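Local coordinates for GrpB family protein (Enterococcus faecalis, PDB 2NRK), which is of unknown function but belongs to the GrpB (UPF0157) family, grouped with the nucleotidyltransferase clan, at residues I7-F19 with T43-F56. Sequence-based numbering, arbitrary orientation.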
loop_
_atom_site.group_PDB
_atom_site.type_symbol
_atom_site.label_atom_id
_atom_site.label_comp_id
_atom_site.label_asym_id
_atom_site.label_seq_id
_atom_site.Cartn_x
_atom_site.Cartn_y
_atom_site.Cartn_z
ATOM N N ILE A 7 27.061 -14.896 -7.393
ATOM C CA ILE A 7 27.021 -14.813 -8.887
ATOM C C ILE A 7 25.582 -14.923 -9.430
ATOM O O ILE A 7 24.780 -15.694 -8.923
ATOM C CB ILE A 7 27.947 -15.860 -9.590
ATOM C CG1 ILE A 7 27.225 -17.190 -9.860
ATOM C CG2 ILE A 7 29.272 -16.066 -8.820
ATOM C CD1 ILE A 7 27.673 -17.898 -11.151
ATOM N N VAL A 8 25.285 -14.183 -10.487
ATOM C CA VAL A 8 23.976 -14.242 -11.151
ATOM C C VAL A 8 23.834 -15.498 -12.028
ATOM O O VAL A 8 24.735 -15.819 -12.809
ATOM C CB VAL A 8 23.753 -12.952 -11.985
ATOM C CG1 VAL A 8 22.422 -12.982 -12.735
ATOM C CG2 VAL A 8 23.822 -11.735 -11.076
ATOM N N THR A 9 22.718 -16.210 -11.876
ATOM C CA THR A 9 22.402 -17.354 -12.732
ATOM C C THR A 9 21.146 -17.069 -13.537
ATOM O O THR A 9 20.390 -16.154 -13.217
ATOM C CB THR A 9 22.176 -18.653 -11.908
ATOM O OG1 THR A 9 20.908 -18.588 -11.230
ATOM C CG2 THR A 9 23.305 -18.847 -10.881
ATOM N N GLU A 10 20.920 -17.849 -14.587
ATOM C CA GLU A 10 19.619 -17.810 -15.241
ATOM C C GLU A 10 18.563 -18.204 -14.203
ATOM O O GLU A 10 18.889 -18.799 -13.164
ATOM C CB GLU A 10 19.583 -18.734 -16.460
ATOM C CG GLU A 10 20.469 -18.242 -17.626
ATOM C CD GLU A 10 20.206 -16.798 -18.030
ATOM O OE1 GLU A 10 19.028 -16.422 -18.245
ATOM O OE2 GLU A 10 21.185 -16.020 -18.133
ATOM N N TYR A 11 17.323 -17.827 -14.461
ATOM C CA TYR A 11 16.229 -18.120 -13.537
ATOM C C TYR A 11 16.208 -19.613 -13.188
ATOM O O TYR A 11 16.421 -20.460 -14.055
ATOM C CB TYR A 11 14.901 -17.744 -14.189
ATOM C CG TYR A 11 13.723 -18.053 -13.315
ATOM C CD1 TYR A 11 13.430 -17.249 -12.214
ATOM C CD2 TYR A 11 12.901 -19.149 -13.575
ATOM C CE1 TYR A 11 12.357 -17.530 -11.386
ATOM C CE2 TYR A 11 11.820 -19.427 -12.768
ATOM C CZ TYR A 11 11.558 -18.641 -11.670
ATOM O OH TYR A 11 10.472 -18.919 -10.876
ATOM N N GLN A 12 15.963 -19.922 -11.914
ATOM C CA GLN A 12 15.795 -21.314 -11.482
ATOM C C GLN A 12 14.365 -21.540 -10.960
ATOM O O GLN A 12 14.001 -20.988 -9.925
ATOM C CB GLN A 12 16.813 -21.662 -10.393
ATOM C CG GLN A 12 18.276 -21.508 -10.823
ATOM C CD GLN A 12 19.254 -21.765 -9.681
ATOM O OE1 GLN A 12 19.085 -22.718 -8.917
ATOM N NE2 GLN A 12 20.296 -20.927 -9.571
ATOM N N PRO A 13 13.546 -22.350 -11.673
ATOM C CA PRO A 13 12.189 -22.590 -11.172
ATOM C C PRO A 13 12.172 -23.115 -9.748
ATOM O O PRO A 13 11.178 -22.899 -9.040
ATOM C CB PRO A 13 11.630 -23.676 -12.124
ATOM C CG PRO A 13 12.414 -23.551 -13.366
ATOM C CD PRO A 13 13.793 -23.033 -12.962
ATOM N N ALA A 14 13.260 -23.772 -9.328
ATOM C CA ALA A 14 13.382 -24.312 -7.984
ATOM C C ALA A 14 13.356 -23.237 -6.900
ATOM O O ALA A 14 13.088 -23.556 -5.731
ATOM C CB ALA A 14 14.657 -25.135 -7.842
ATOM N N TRP A 15 13.649 -21.984 -7.269
ATOM C CA TRP A 15 13.598 -20.908 -6.286
ATOM C C TRP A 15 12.213 -20.818 -5.634
ATOM O O TRP A 15 12.083 -20.419 -4.473
ATOM C CB TRP A 15 13.945 -19.578 -6.966
ATOM C CG TRP A 15 15.411 -19.489 -7.333
ATOM C CD1 TRP A 15 16.454 -20.168 -6.766
ATOM C CD2 TRP A 15 15.978 -18.618 -8.316
ATOM N NE1 TRP A 15 17.652 -19.793 -7.372
ATOM C CE2 TRP A 15 17.384 -18.821 -8.302
ATOM C CE3 TRP A 15 15.435 -17.657 -9.182
ATOM C CZ2 TRP A 15 18.254 -18.146 -9.183
ATOM C CZ3 TRP A 15 16.302 -16.963 -10.044
ATOM C CH2 TRP A 15 17.696 -17.218 -10.034
ATOM N N VAL A 16 11.180 -21.166 -6.398
ATOM C CA VAL A 16 9.811 -21.151 -5.861
ATOM C C VAL A 16 9.645 -22.207 -4.745
ATOM O O VAL A 16 9.011 -21.928 -3.723
ATOM C CB VAL A 16 8.763 -21.332 -6.979
ATOM C CG1 VAL A 16 7.352 -21.260 -6.384
ATOM C CG2 VAL A 16 8.948 -20.195 -8.040
ATOM N N GLU A 17 10.210 -23.396 -4.978
ATOM C CA GLU A 17 10.220 -24.498 -3.997
ATOM C C GLU A 17 10.923 -24.036 -2.735
ATOM O O GLU A 17 10.399 -24.183 -1.629
ATOM C CB GLU A 17 10.972 -25.731 -4.537
ATOM C CG GLU A 17 10.629 -26.107 -5.960
ATOM C CD GLU A 17 11.396 -27.305 -6.505
ATOM O OE1 GLU A 17 12.194 -27.924 -5.762
ATOM O OE2 GLU A 17 11.186 -27.618 -7.696
ATOM N N GLN A 18 12.118 -23.475 -2.932
ATOM C CA GLN A 18 12.960 -22.975 -1.851
ATOM C C GLN A 18 12.224 -21.924 -1.039
ATOM O O GLN A 18 12.279 -21.952 0.195
ATOM C CB GLN A 18 14.269 -22.407 -2.412
ATOM C CG GLN A 18 15.130 -23.518 -3.002
ATOM C CD GLN A 18 16.257 -23.001 -3.881
ATOM O OE1 GLN A 18 16.656 -23.673 -4.842
ATOM N NE2 GLN A 18 16.772 -21.826 -3.567
ATOM N N PHE A 19 11.536 -21.006 -1.723
ATOM C CA PHE A 19 10.753 -20.008 -1.043
ATOM C C PHE A 19 9.661 -20.670 -0.174
ATOM O O PHE A 19 9.540 -20.383 0.994
ATOM C CB PHE A 19 10.097 -19.019 -2.016
ATOM C CG PHE A 19 8.987 -18.234 -1.359
ATOM C CD1 PHE A 19 9.290 -17.192 -0.514
ATOM C CD2 PHE A 19 7.651 -18.611 -1.501
ATOM C CE1 PHE A 19 8.288 -16.490 0.171
ATOM C CE2 PHE A 19 6.637 -17.894 -0.798
ATOM C CZ PHE A 19 6.958 -16.860 0.024
ATOM N N THR A 43 14.235 -13.275 -7.416
ATOM C CA THR A 43 13.901 -14.718 -7.539
ATOM C C THR A 43 12.385 -14.982 -7.569
ATOM O O THR A 43 11.954 -16.100 -7.886
ATOM C CB THR A 43 14.583 -15.630 -6.464
ATOM O OG1 THR A 43 13.982 -15.386 -5.186
ATOM C CG2 THR A 43 16.116 -15.438 -6.438
ATOM N N SER A 44 11.587 -13.950 -7.287
ATOM C CA SER A 44 10.124 -14.059 -7.291
ATOM C C SER A 44 9.532 -13.706 -8.668
ATOM O O SER A 44 8.318 -13.722 -8.814
ATOM C CB SER A 44 9.504 -13.149 -6.206
ATOM O OG SER A 44 9.559 -11.777 -6.581
ATOM N N VAL A 45 10.385 -13.372 -9.642
ATOM C CA VAL A 45 9.917 -12.978 -10.975
ATOM C C VAL A 45 10.258 -14.104 -11.945
ATOM O O VAL A 45 11.428 -14.298 -12.302
ATOM C CB VAL A 45 10.593 -11.670 -11.423
ATOM C CG1 VAL A 45 10.106 -11.272 -12.843
ATOM C CG2 VAL A 45 10.293 -10.559 -10.422
ATOM N N PRO A 46 9.258 -14.901 -12.341
ATOM C CA PRO A 46 9.605 -15.972 -13.253
ATOM C C PRO A 46 10.392 -15.524 -14.493
ATOM O O PRO A 46 10.079 -14.497 -15.119
ATOM C CB PRO A 46 8.234 -16.557 -13.652
ATOM C CG PRO A 46 7.400 -16.341 -12.368
ATOM C CD PRO A 46 7.844 -14.952 -11.910
ATOM N N ASN A 47 11.434 -16.299 -14.783
ATOM C CA ASN A 47 12.323 -16.118 -15.942
ATOM C C ASN A 47 13.310 -14.942 -15.834
ATOM O O ASN A 47 14.026 -14.629 -16.794
ATOM C CB ASN A 47 11.530 -16.118 -17.256
ATOM C CG ASN A 47 10.600 -17.314 -17.369
ATOM O OD1 ASN A 47 10.971 -18.445 -17.039
ATOM N ND2 ASN A 47 9.385 -17.073 -17.839
ATOM N N LEU A 48 13.394 -14.335 -14.658
ATOM C CA LEU A 48 14.377 -13.271 -14.448
ATOM C C LEU A 48 15.690 -13.871 -13.944
ATOM O O LEU A 48 15.703 -14.611 -12.967
ATOM C CB LEU A 48 13.850 -12.236 -13.432
ATOM C CG LEU A 48 14.794 -11.100 -13.035
ATOM C CD1 LEU A 48 15.331 -10.305 -14.247
ATOM C CD2 LEU A 48 14.027 -10.179 -12.040
ATOM N N ALA A 49 16.797 -13.536 -14.614
ATOM C CA ALA A 49 18.120 -13.909 -14.126
ATOM C C ALA A 49 18.382 -13.228 -12.776
ATOM O O ALA A 49 17.988 -12.072 -12.562
ATOM C CB ALA A 49 19.198 -13.515 -15.136
ATOM N N ALA A 50 19.058 -13.918 -11.863
ATOM C CA ALA A 50 19.208 -13.386 -10.502
ATOM C C ALA A 50 20.307 -14.084 -9.727
ATOM O O ALA A 50 20.639 -15.213 -10.013
ATOM C CB ALA A 50 17.903 -13.571 -9.721
ATOM N N LYS A 51 20.816 -13.417 -8.703
ATOM C CA LYS A 51 21.606 -14.108 -7.692
ATOM C C LYS A 51 20.672 -15.103 -7.000
ATOM O O LYS A 51 19.514 -14.760 -6.716
ATOM C CB LYS A 51 22.114 -13.128 -6.661
ATOM C CG LYS A 51 23.198 -12.241 -7.246
ATOM C CD LYS A 51 23.328 -10.956 -6.486
ATOM C CE LYS A 51 23.986 -11.121 -5.139
ATOM N NZ LYS A 51 25.081 -10.076 -5.008
ATOM N N PRO A 52 21.149 -16.337 -6.773
ATOM C CA PRO A 52 20.293 -17.368 -6.163
ATOM C C PRO A 52 20.166 -17.198 -4.655
ATOM O O PRO A 52 20.588 -18.082 -3.877
ATOM C CB PRO A 52 21.024 -18.668 -6.505
ATOM C CG PRO A 52 22.427 -18.292 -6.611
ATOM C CD PRO A 52 22.474 -16.876 -7.148
ATOM N N ILE A 53 19.630 -16.047 -4.258
ATOM C CA ILE A 53 19.370 -15.716 -2.862
ATOM C C ILE A 53 17.875 -15.396 -2.796
ATOM O O ILE A 53 17.391 -14.493 -3.495
ATOM C CB ILE A 53 20.154 -14.460 -2.397
ATOM C CG1 ILE A 53 21.669 -14.683 -2.574
ATOM C CG2 ILE A 53 19.823 -14.138 -0.949
ATOM C CD1 ILE A 53 22.493 -13.441 -2.277
ATOM N N ILE A 54 17.146 -16.165 -1.995
ATOM C CA ILE A 54 15.692 -16.005 -1.951
ATOM C C ILE A 54 15.365 -14.876 -0.979
ATOM O O ILE A 54 15.780 -14.933 0.185
ATOM C CB ILE A 54 14.964 -17.282 -1.460
ATOM C CG1 ILE A 54 15.405 -18.566 -2.205
ATOM C CG2 ILE A 54 13.432 -17.098 -1.539
ATOM C CD1 ILE A 54 15.131 -18.555 -3.690
ATOM N N ASP A 55 14.609 -13.883 -1.455
ATOM C CA ASP A 55 14.103 -12.801 -0.593
ATOM C C ASP A 55 12.687 -13.059 -0.114
ATOM O O ASP A 55 11.771 -13.366 -0.946
ATOM C CB ASP A 55 14.113 -11.448 -1.315
ATOM C CG ASP A 55 15.514 -10.999 -1.651
ATOM O OD1 ASP A 55 16.200 -10.499 -0.743
ATOM O OD2 ASP A 55 15.920 -11.165 -2.832
ATOM N N PHE A 56 12.503 -12.884 1.193
ATOM C CA PHE A 56 11.208 -13.040 1.900
ATOM C C PHE A 56 10.739 -11.715 2.465
ATOM O O PHE A 56 11.535 -10.978 3.094
ATOM C CB PHE A 56 11.324 -14.039 3.073
ATOM C CG PHE A 56 11.795 -15.401 2.661
ATOM C CD1 PHE A 56 10.887 -16.448 2.533
ATOM C CD2 PHE A 56 13.134 -15.637 2.376
ATOM C CE1 PHE A 56 11.299 -17.717 2.087
ATOM C CE2 PHE A 56 13.555 -16.901 1.947
ATOM C CZ PHE A 56 12.634 -17.951 1.800
HETATM O O HOH W 1 16.688 -16.381 -16.879
HETATM O O HOH W 2 9.672 -16.950 -9.268
HETATM O O HOH W 3 19.312 -20.839 -4.042
#
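Trp15, in the first turn of helix 14-30, packs its indole against Thr43, Ala50 and Pro52. Thr43 CG2 makes a CH-pi contact over one face of the indole, 3.8 Å from the centroid of its six-membered ring. Gln12 CB, of the same segment, lies over the opposite face, toward its rim. With Trp15 CG anti to its carbonyl carbon (chi1 -71°), the indole extends to Thr43 and Ala50. Trp15 CH2 lies 3.7 Å from Ala50 CB, and Pro52 CB packs near Trp15 NE1. Trp15 CB rests against Ile54 CD1 at 3.6 Å.

Tyr11 lies flat on the type II turn from Val45 to Leu48. Asn47 N sits over the ring centre, with Tyr11 CG 3.2 Å from that nitrogen, and Pro46 CA adds a CH-pi contact on the same face. Leu48 O meets the ring edge in plane. A water links Tyr11 OH to Thr43 O.

Thr9 and Ala50 form a single antiparallel bridge. Ala50 N gives a 2.9 Å bond to Thr9 O, nearly in line with the carbonyl. Thr9 N returns one of 3.0 Å to Ala50 O, from above the carbonyl plane. Gln12 NE2 donates to Thr9 OG1, which itself donates to Glu10 O, so two hydrogen bonds hold the Thr9 hydroxyl. Glu10 OE1 shares a water with Tyr11 N and Asn47 O, while Glu10 OE2 pairs with Lys139.

Further along, the Phe19 and Phe56 rings are near parallel but slid apart, centroids 5.2 Å apart. Phe19 also stacks on His39. The contact thus packs the N-terminal segment and helix 14-30 against the loop entering strand 54-60 of the mixed five-stranded sheet of this alpha/beta fold.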